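Local coordinates for protein tryptophan synthase alpha chain (Aquifex aeolicus, PDB 2EKC) that probably cleaves indoleglycerol phosphate to indole and glyceraldehyde 3-phosphate, as the alpha subunit of tryptophan synthase in the last step of tryptophan biosynthesis, at residues A[10-22]-A[250-262]. Residues are numbered along the deposited sequence; the frame is centred on the assembly and turned at random.
Sequences ELKEKREKALVSY and GNLVKELKEGLRE
K257 sets off with CG anti to its backbone N (chi1 -171°), then bends at chi2 (57°), which swings its amine off the helix and in against the chain entering strand 18-22. There NZ gives a hydrogen bond to K17 O at 2.7 Å, tilted somewhat from the carbonyl plane. The same NZ pairs with D46 and lies near E16 OE1, whose exact place is less sure. The other carboxylate oxygen, E16 OE2, makes a salt bridge to R261 NH1 at 2.8 Å, at the guanidinium edge and in its plane, although the two flat groups stand almost perpendicular. K257 CD lies over one face of that guanidinium, toward its rim. An alanine in place of E16 would probably leave the R261 guanidinium without this carboxylate mate, while K257 would still have D46.

The pair lies over the seam of the TIM barrel, where the first strand, 18-24, meets the last, 230-233; helix 246-258, the last of the chain, packs outside the first strand, running roughly antiparallel to it, and the C-terminal tail follows the loop before the strand. K17 N bonds to L260 O at 2.9 Å, in the carbonyl plane, and E262 N reaches R15 O at 3.1 Å, so the backbones bridge once at E16 and R261. R15, with positive phi, follows helix 3-14 in a Schellman motif.

Further along, L19 points toward the helix: its CB meets L260 CD1 at 3.6 Å, while CD2 rests on V253 CG1, also at 3.6 Å. V233 of the neighbouring strand 230-233 touches L19 and L256.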
ATOM      1  N   GLU A  10     -10.097  12.941  -6.973  1.00 19.42           N
ATOM      2  CA  GLU A  10      -9.203  13.888  -7.625  1.00 20.59           C
ATOM      3  C   GLU A  10      -8.615  13.281  -8.897  1.00 20.73           C
ATOM      4  O   GLU A  10      -8.623  13.907  -9.960  1.00 20.72           O
ATOM      5  CB  GLU A  10      -8.069  14.287  -6.668  1.00 23.64           C
ATOM      6  CG  GLU A  10      -6.890  14.978  -7.340  1.00 27.35           C
ATOM      7  CD  GLU A  10      -5.776  15.326  -6.365  1.00 31.91           C
ATOM      8  OE1 GLU A  10      -5.504  14.519  -5.450  1.00 34.10           O
ATOM      9  OE2 GLU A  10      -5.158  16.400  -6.519  1.00 34.62           O
ATOM     10  N   LEU A  11      -8.107  12.057  -8.791  1.00 17.74           N
ATOM     11  CA  LEU A  11      -7.506  11.396  -9.943  1.00 19.03           C
ATOM     12  C   LEU A  11      -8.508  11.236 -11.076  1.00 19.28           C
ATOM     13  O   LEU A  11      -8.172  11.432 -12.244  1.00 19.53           O
ATOM     14  CB  LEU A  11      -6.946  10.032  -9.538  1.00 17.47           C
ATOM     15  CG  LEU A  11      -5.718  10.097  -8.622  1.00 19.24           C
ATOM     16  CD1 LEU A  11      -5.445   8.731  -8.026  1.00 17.30           C
ATOM     17  CD2 LEU A  11      -4.516  10.596  -9.418  1.00 19.95           C
ATOM     18  N   LYS A  12      -9.739  10.888 -10.726  1.00 20.72           N
ATOM     19  CA  LYS A  12     -10.785  10.714 -11.721  1.00 23.47           C
ATOM     20  C   LYS A  12     -10.988  12.013 -12.502  1.00 24.41           C
ATOM     21  O   LYS A  12     -11.119  11.999 -13.724  1.00 23.25           O
ATOM     22  CB  LYS A  12     -12.090  10.295 -11.041  1.00 25.93           C
ATOM     23  CG  LYS A  12     -13.247  10.039 -12.001  1.00 31.49           C
ATOM     24  CD  LYS A  12     -14.497   9.590 -11.246  1.00 35.59           C
ATOM     25  CE  LYS A  12     -14.919  10.623 -10.205  1.00 37.83           C
ATOM     26  NZ  LYS A  12     -16.129  10.203  -9.439  1.00 40.59           N
ATOM     27  N   GLU A  13     -10.997  13.142 -11.801  1.00 26.44           N
ATOM     28  CA  GLU A  13     -11.185  14.412 -12.482  1.00 28.26           C
ATOM     29  C   GLU A  13      -9.988  14.742 -13.364  1.00 27.51           C
ATOM     30  O   GLU A  13     -10.128  15.451 -14.359  1.00 27.39           O
ATOM     31  CB  GLU A  13     -11.417  15.548 -11.482  1.00 31.93           C
ATOM     32  CG  GLU A  13     -11.672  16.884 -12.165  1.00 38.45           C
ATOM     33  CD  GLU A  13     -12.348  17.896 -11.261  1.00 43.12           C
ATOM     34  OE1 GLU A  13     -11.730  18.310 -10.257  1.00 45.45           O
ATOM     35  OE2 GLU A  13     -13.502  18.276 -11.560  1.00 44.94           O
ATOM     36  N   LYS A  14      -8.817  14.228 -12.996  1.00 25.01           N
ATOM     37  CA  LYS A  14      -7.595  14.467 -13.761  1.00 25.37           C
ATOM     38  C   LYS A  14      -7.417  13.407 -14.845  1.00 23.46           C
ATOM     39  O   LYS A  14      -6.482  13.473 -15.643  1.00 23.10           O
ATOM     40  CB  LYS A  14      -6.372  14.456 -12.833  1.00 26.44           C
ATOM     41  CG  LYS A  14      -6.317  15.628 -11.862  1.00 31.32           C
ATOM     42  CD  LYS A  14      -5.167  15.508 -10.867  1.00 33.78           C
ATOM     43  CE  LYS A  14      -3.813  15.573 -11.551  1.00 37.66           C
ATOM     44  NZ  LYS A  14      -3.634  16.834 -12.330  1.00 40.13           N
ATOM     45  N   ARG A  15      -8.323  12.434 -14.863  1.00 21.21           N
ATOM     46  CA  ARG A  15      -8.282  11.342 -15.828  1.00 21.00           C
ATOM     47  C   ARG A  15      -7.006  10.518 -15.643  1.00 19.27           C
ATOM     48  O   ARG A  15      -6.318  10.176 -16.604  1.00 19.32           O
ATOM     49  CB  ARG A  15      -8.367  11.891 -17.259  1.00 21.54           C
ATOM     50  CG  ARG A  15      -9.565  12.822 -17.488  1.00 21.92           C
ATOM     51  CD  ARG A  15      -9.801  13.075 -18.972  1.00 23.07           C
ATOM     52  NE  ARG A  15     -10.961  13.932 -19.233  1.00 22.91           N
ATOM     53  CZ  ARG A  15     -10.976  15.254 -19.086  1.00 22.14           C
ATOM     54  NH1 ARG A  15      -9.890  15.894 -18.673  1.00 21.37           N
ATOM     55  NH2 ARG A  15     -12.076  15.940 -19.370  1.00 20.60           N
ATOM     56  N   GLU A  16      -6.708  10.197 -14.390  1.00 18.58           N
ATOM     57  CA  GLU A  16      -5.520   9.424 -14.054  1.00 17.93           C
ATOM     58  C   GLU A  16      -5.832   8.208 -13.186  1.00 19.06           C
ATOM     59  O   GLU A  16      -6.872   8.143 -12.525  1.00 17.10           O
ATOM     60  CB  GLU A  16      -4.527  10.301 -13.292  1.00 19.10           C
ATOM     61  CG  GLU A  16      -3.907  11.424 -14.090  1.00 19.90           C
ATOM     62  CD  GLU A  16      -2.874  12.181 -13.282  1.00 24.75           C
ATOM     63  OE1 GLU A  16      -2.325  11.592 -12.325  1.00 24.47           O
ATOM     64  OE2 GLU A  16      -2.600  13.355 -13.605  1.00 26.90           O
ATOM     65  N   LYS A  17      -4.918   7.246 -13.206  1.00 17.45           N
ATOM     66  CA  LYS A  17      -5.031   6.058 -12.375  1.00 18.33           C
ATOM     67  C   LYS A  17      -4.009   6.327 -11.276  1.00 16.62           C
ATOM     68  O   LYS A  17      -3.037   7.058 -11.494  1.00 15.30           O
ATOM     69  CB  LYS A  17      -4.646   4.795 -13.147  1.00 17.50           C
ATOM     70  CG  LYS A  17      -5.419   4.591 -14.440  1.00 19.66           C
ATOM     71  CD  LYS A  17      -6.918   4.659 -14.225  1.00 19.50           C
ATOM     72  CE  LYS A  17      -7.656   4.452 -15.539  1.00 22.82           C
ATOM     73  NZ  LYS A  17      -9.116   4.676 -15.394  1.00 25.48           N
ATOM     74  N   ALA A  18      -4.220   5.745 -10.105  1.00 15.50           N
ATOM     75  CA  ALA A  18      -3.315   5.971  -8.987  1.00 13.90           C
ATOM     76  C   ALA A  18      -2.052   5.126  -9.025  1.00 13.90           C
ATOM     77  O   ALA A  18      -2.071   3.978  -9.462  1.00 14.26           O
ATOM     78  CB  ALA A  18      -4.047   5.718  -7.673  1.00 14.31           C
ATOM     79  N   LEU A  19      -0.947   5.718  -8.585  1.00 14.16           N
ATOM     80  CA  LEU A  19       0.310   4.991  -8.480  1.00 14.27           C
ATOM     81  C   LEU A  19       0.512   4.836  -6.979  1.00 15.69           C
ATOM     82  O   LEU A  19       0.598   5.831  -6.252  1.00 16.00           O
ATOM     83  CB  LEU A  19       1.488   5.774  -9.062  1.00 15.67           C
ATOM     84  CG  LEU A  19       2.846   5.154  -8.681  1.00 16.84           C
ATOM     85  CD1 LEU A  19       2.897   3.694  -9.126  1.00 15.67           C
ATOM     86  CD2 LEU A  19       3.983   5.940  -9.307  1.00 18.01           C
ATOM     87  N   VAL A  20       0.546   3.593  -6.516  1.00 15.58           N
ATOM     88  CA  VAL A  20       0.746   3.303  -5.101  1.00 13.05           C
ATOM     89  C   VAL A  20       2.183   2.812  -4.961  1.00 12.10           C
ATOM     90  O   VAL A  20       2.536   1.778  -5.521  1.00 12.32           O
ATOM     91  CB  VAL A  20      -0.224   2.199  -4.631  1.00 13.03           C
ATOM     92  CG1 VAL A  20      -0.014   1.905  -3.163  1.00 12.64           C
ATOM     93  CG2 VAL A  20      -1.657   2.629  -4.885  1.00 13.62           C
ATOM     94  N   SER A  21       3.011   3.559  -4.233  1.00 10.98           N
ATOM     95  CA  SER A  21       4.412   3.189  -4.052  1.00 11.51           C
ATOM     96  C   SER A  21       4.662   2.601  -2.674  1.00 12.90           C
ATOM     97  O   SER A  21       4.223   3.144  -1.655  1.00 12.16           O
ATOM     98  CB  SER A  21       5.317   4.404  -4.270  1.00 11.49           C
ATOM     99  OG  SER A  21       5.127   4.932  -5.570  1.00 12.46           O
ATOM    100  N   TYR A  22       5.390   1.492  -2.657  1.00 11.93           N
ATOM    101  CA  TYR A  22       5.694   0.780  -1.429  1.00 13.93           C
ATOM    102  C   TYR A  22       7.195   0.755  -1.152  1.00 14.70           C
ATOM    103  O   TYR A  22       7.983   0.286  -1.976  1.00 14.82           O
ATOM    104  CB  TYR A  22       5.109  -0.638  -1.559  1.00 16.16           C
ATOM    105  CG  TYR A  22       5.398  -1.627  -0.448  1.00 20.14           C
ATOM    106  CD1 TYR A  22       5.525  -1.222   0.880  1.00 20.45           C
ATOM    107  CD2 TYR A  22       5.496  -2.992  -0.733  1.00 24.32           C
ATOM    108  CE1 TYR A  22       5.750  -2.156   1.900  1.00 21.78           C
ATOM    109  CE2 TYR A  22       5.716  -3.931   0.276  1.00 25.48           C
ATOM    110  CZ  TYR A  22       5.844  -3.507   1.587  1.00 25.71           C
ATOM    111  OH  TYR A  22       6.077  -4.440   2.575  1.00 31.43           O
ATOM    112  N   GLY A 250      13.421   8.084  -8.510  1.00 16.82           N
ATOM    113  CA  GLY A 250      12.500   9.142  -8.884  1.00 17.49           C
ATOM    114  C   GLY A 250      12.151   9.061 -10.357  1.00 17.67           C
ATOM    115  O   GLY A 250      11.007   9.310 -10.751  1.00 19.48           O
ATOM    116  N   ASN A 251      13.133   8.709 -11.178  1.00 17.53           N
ATOM    117  CA  ASN A 251      12.910   8.586 -12.615  1.00 18.74           C
ATOM    118  C   ASN A 251      11.926   7.465 -12.914  1.00 17.75           C
ATOM    119  O   ASN A 251      11.065   7.602 -13.783  1.00 17.34           O
ATOM    120  CB  ASN A 251      14.224   8.310 -13.354  1.00 18.93           C
ATOM    121  CG  ASN A 251      15.143   9.517 -13.390  1.00 22.82           C
ATOM    122  OD1 ASN A 251      14.693  10.659 -13.284  1.00 23.69           O
ATOM    123  ND2 ASN A 251      16.437   9.271 -13.565  1.00 24.48           N
ATOM    124  N   LEU A 252      12.059   6.352 -12.197  1.00 17.87           N
ATOM    125  CA  LEU A 252      11.174   5.208 -12.394  1.00 17.65           C
ATOM    126  C   LEU A 252       9.733   5.546 -12.013  1.00 17.59           C
ATOM    127  O   LEU A 252       8.794   5.174 -12.716  1.00 17.47           O
ATOM    128  CB  LEU A 252      11.660   4.009 -11.573  1.00 18.21           C
ATOM    129  CG  LEU A 252      10.795   2.743 -11.626  1.00 19.80           C
ATOM    130  CD1 LEU A 252      10.664   2.255 -13.066  1.00 20.42           C
ATOM    131  CD2 LEU A 252      11.419   1.660 -10.751  1.00 20.48           C
ATOM    132  N   VAL A 253       9.560   6.253 -10.902  1.00 18.32           N
ATOM    133  CA  VAL A 253       8.223   6.638 -10.454  1.00 17.90           C
ATOM    134  C   VAL A 253       7.588   7.589 -11.467  1.00 19.23           C
ATOM    135  O   VAL A 253       6.391   7.507 -11.746  1.00 17.60           O
ATOM    136  CB  VAL A 253       8.275   7.326  -9.071  1.00 17.86           C
ATOM    137  CG1 VAL A 253       6.924   7.972  -8.750  1.00 18.72           C
ATOM    138  CG2 VAL A 253       8.636   6.306  -8.000  1.00 11.49           C
ATOM    139  N   LYS A 254       8.398   8.486 -12.019  1.00 19.72           N
ATOM    140  CA  LYS A 254       7.911   9.442 -13.003  1.00 22.52           C
ATOM    141  C   LYS A 254       7.430   8.707 -14.248  1.00 22.96           C
ATOM    142  O   LYS A 254       6.388   9.035 -14.811  1.00 24.86           O
ATOM    143  CB  LYS A 254       9.021  10.429 -13.371  1.00 22.85           C
ATOM    144  CG  LYS A 254       8.590  11.515 -14.341  1.00 27.69           C
ATOM    145  CD  LYS A 254       9.641  12.618 -14.442  1.00 32.95           C
ATOM    146  CE  LYS A 254      10.946  12.096 -15.017  1.00 35.68           C
ATOM    147  NZ  LYS A 254      11.996  13.153 -15.087  1.00 40.36           N
ATOM    148  N   GLU A 255       8.194   7.704 -14.669  1.00 23.62           N
ATOM    149  CA  GLU A 255       7.849   6.918 -15.846  1.00 24.47           C
ATOM    150  C   GLU A 255       6.595   6.066 -15.633  1.00 23.90           C
ATOM    151  O   GLU A 255       5.736   5.983 -16.512  1.00 21.79           O
ATOM    152  CB  GLU A 255       9.033   6.033 -16.241  1.00 27.76           C
ATOM    153  CG  GLU A 255       8.725   5.049 -17.349  1.00 36.09           C
ATOM    154  CD  GLU A 255       9.970   4.589 -18.070  1.00 39.94           C
ATOM    155  OE1 GLU A 255      10.959   4.239 -17.387  1.00 43.02           O
ATOM    156  OE2 GLU A 255       9.958   4.575 -19.320  1.00 41.07           O
ATOM    157  N   LEU A 256       6.494   5.428 -14.471  1.00 22.28           N
ATOM    158  CA  LEU A 256       5.330   4.603 -14.161  1.00 21.67           C
ATOM    159  C   LEU A 256       4.070   5.463 -14.198  1.00 21.15           C
ATOM    160  O   LEU A 256       3.049   5.070 -14.761  1.00 20.39           O
ATOM    161  CB  LEU A 256       5.479   3.975 -12.774  1.00 21.20           C
ATOM    162  CG  LEU A 256       6.603   2.952 -12.601  1.00 21.98           C
ATOM    163  CD1 LEU A 256       6.681   2.504 -11.144  1.00 20.98           C
ATOM    164  CD2 LEU A 256       6.345   1.761 -13.516  1.00 22.41           C
ATOM    165  N   LYS A 257       4.158   6.642 -13.592  1.00 22.36           N
ATOM    166  CA  LYS A 257       3.038   7.570 -13.547  1.00 24.45           C
ATOM    167  C   LYS A 257       2.648   8.017 -14.958  1.00 25.24           C
ATOM    168  O   LYS A 257       1.502   8.392 -15.204  1.00 25.27           O
ATOM    169  CB  LYS A 257       3.406   8.781 -12.682  1.00 26.44           C
ATOM    170  CG  LYS A 257       2.248   9.713 -12.390  1.00 27.71           C
ATOM    171  CD  LYS A 257       1.098   8.979 -11.710  1.00 25.38           C
ATOM    172  CE  LYS A 257      -0.151   9.836 -11.722  1.00 25.12           C
ATOM    173  NZ  LYS A 257      -1.352   9.131 -11.212  1.00 22.89           N
ATOM    174  N   GLU A 258       3.603   7.979 -15.884  1.00 26.92           N
ATOM    175  CA  GLU A 258       3.331   8.356 -17.269  1.00 27.94           C
ATOM    176  C   GLU A 258       2.352   7.369 -17.893  1.00 26.77           C
ATOM    177  O   GLU A 258       1.484   7.753 -18.675  1.00 29.05           O
ATOM    178  CB  GLU A 258       4.627   8.383 -18.087  1.00 29.97           C
ATOM    179  CG  GLU A 258       5.268   9.760 -18.169  1.00 34.78           C
ATOM    180  CD  GLU A 258       6.583   9.755 -18.931  1.00 36.97           C
ATOM    181  OE1 GLU A 258       6.660   9.100 -19.995  1.00 39.35           O
ATOM    182  OE2 GLU A 258       7.536  10.418 -18.469  1.00 38.84           O
ATOM    183  N   GLY A 259       2.493   6.096 -17.545  1.00 23.62           N
ATOM    184  CA  GLY A 259       1.599   5.088 -18.080  1.00 21.74           C
ATOM    185  C   GLY A 259       0.248   5.059 -17.386  1.00 19.57           C
ATOM    186  O   GLY A 259      -0.583   4.197 -17.675  1.00 20.42           O
ATOM    187  N   LEU A 260       0.020   6.002 -16.477  1.00 18.72           N
ATOM    188  CA  LEU A 260      -1.236   6.067 -15.735  1.00 19.38           C
ATOM    189  C   LEU A 260      -2.069   7.303 -16.063  1.00 21.08           C
ATOM    190  O   LEU A 260      -3.014   7.634 -15.339  1.00 20.33           O
ATOM    191  CB  LEU A 260      -0.948   6.030 -14.227  1.00 18.81           C
ATOM    192  CG  LEU A 260      -0.234   4.769 -13.727  1.00 18.44           C
ATOM    193  CD1 LEU A 260       0.036   4.874 -12.236  1.00 18.94           C
ATOM    194  CD2 LEU A 260      -1.091   3.552 -14.030  1.00 17.68           C
ATOM    195  N   ARG A 261      -1.726   7.980 -17.153  1.00 21.79           N
ATOM    196  CA  ARG A 261      -2.445   9.184 -17.558  1.00 24.63           C
ATOM    197  C   ARG A 261      -3.203   8.991 -18.866  1.00 25.15           C
ATOM    198  O   ARG A 261      -2.748   8.280 -19.766  1.00 25.05           O
ATOM    199  CB  ARG A 261      -1.476  10.355 -17.734  1.00 27.11           C
ATOM    200  CG  ARG A 261      -0.598  10.659 -16.534  1.00 28.69           C
ATOM    201  CD  ARG A 261       0.416  11.729 -16.902  1.00 33.44           C
ATOM    202  NE  ARG A 261       1.452  11.900 -15.886  1.00 35.80           N
ATOM    203  CZ  ARG A 261       1.225  12.345 -14.656  1.00 34.95           C
ATOM    204  NH1 ARG A 261      -0.005  12.665 -14.283  1.00 36.86           N
ATOM    205  NH2 ARG A 261       2.230  12.473 -13.802  1.00 35.31           N
ATOM    206  N   GLU A 262      -4.363   9.632 -18.957  1.00 24.12           N
ATOM    207  CA  GLU A 262      -5.185   9.576 -20.156  1.00 25.54           C
ATOM    208  C   GLU A 262      -5.689  10.986 -20.467  1.00 24.11           C
ATOM    209  O   GLU A 262      -6.689  11.128 -21.198  1.00 23.24           O
ATOM    210  CB  GLU A 262      -6.356   8.610 -19.945  1.00 27.12           C
ATOM    211  CG  GLU A 262      -5.911   7.163 -19.762  1.00 32.32           C
ATOM    212  CD  GLU A 262      -7.066   6.199 -19.574  1.00 37.45           C
ATOM    213  OE1 GLU A 262      -8.228   6.654 -19.499  1.00 39.56           O
ATOM    214  OE2 GLU A 262      -6.809   4.977 -19.498  1.00 41.31           O
ATOM    215  OXT GLU A 262      -5.055  11.946 -19.984  1.00 23.03           O
TER
HETATM  216  O   HOH W   1      -4.226  12.411 -17.305  1.00 26.30           O
HETATM  217  O   HOH W   2      -9.585   3.574 -18.485  1.00 55.22           O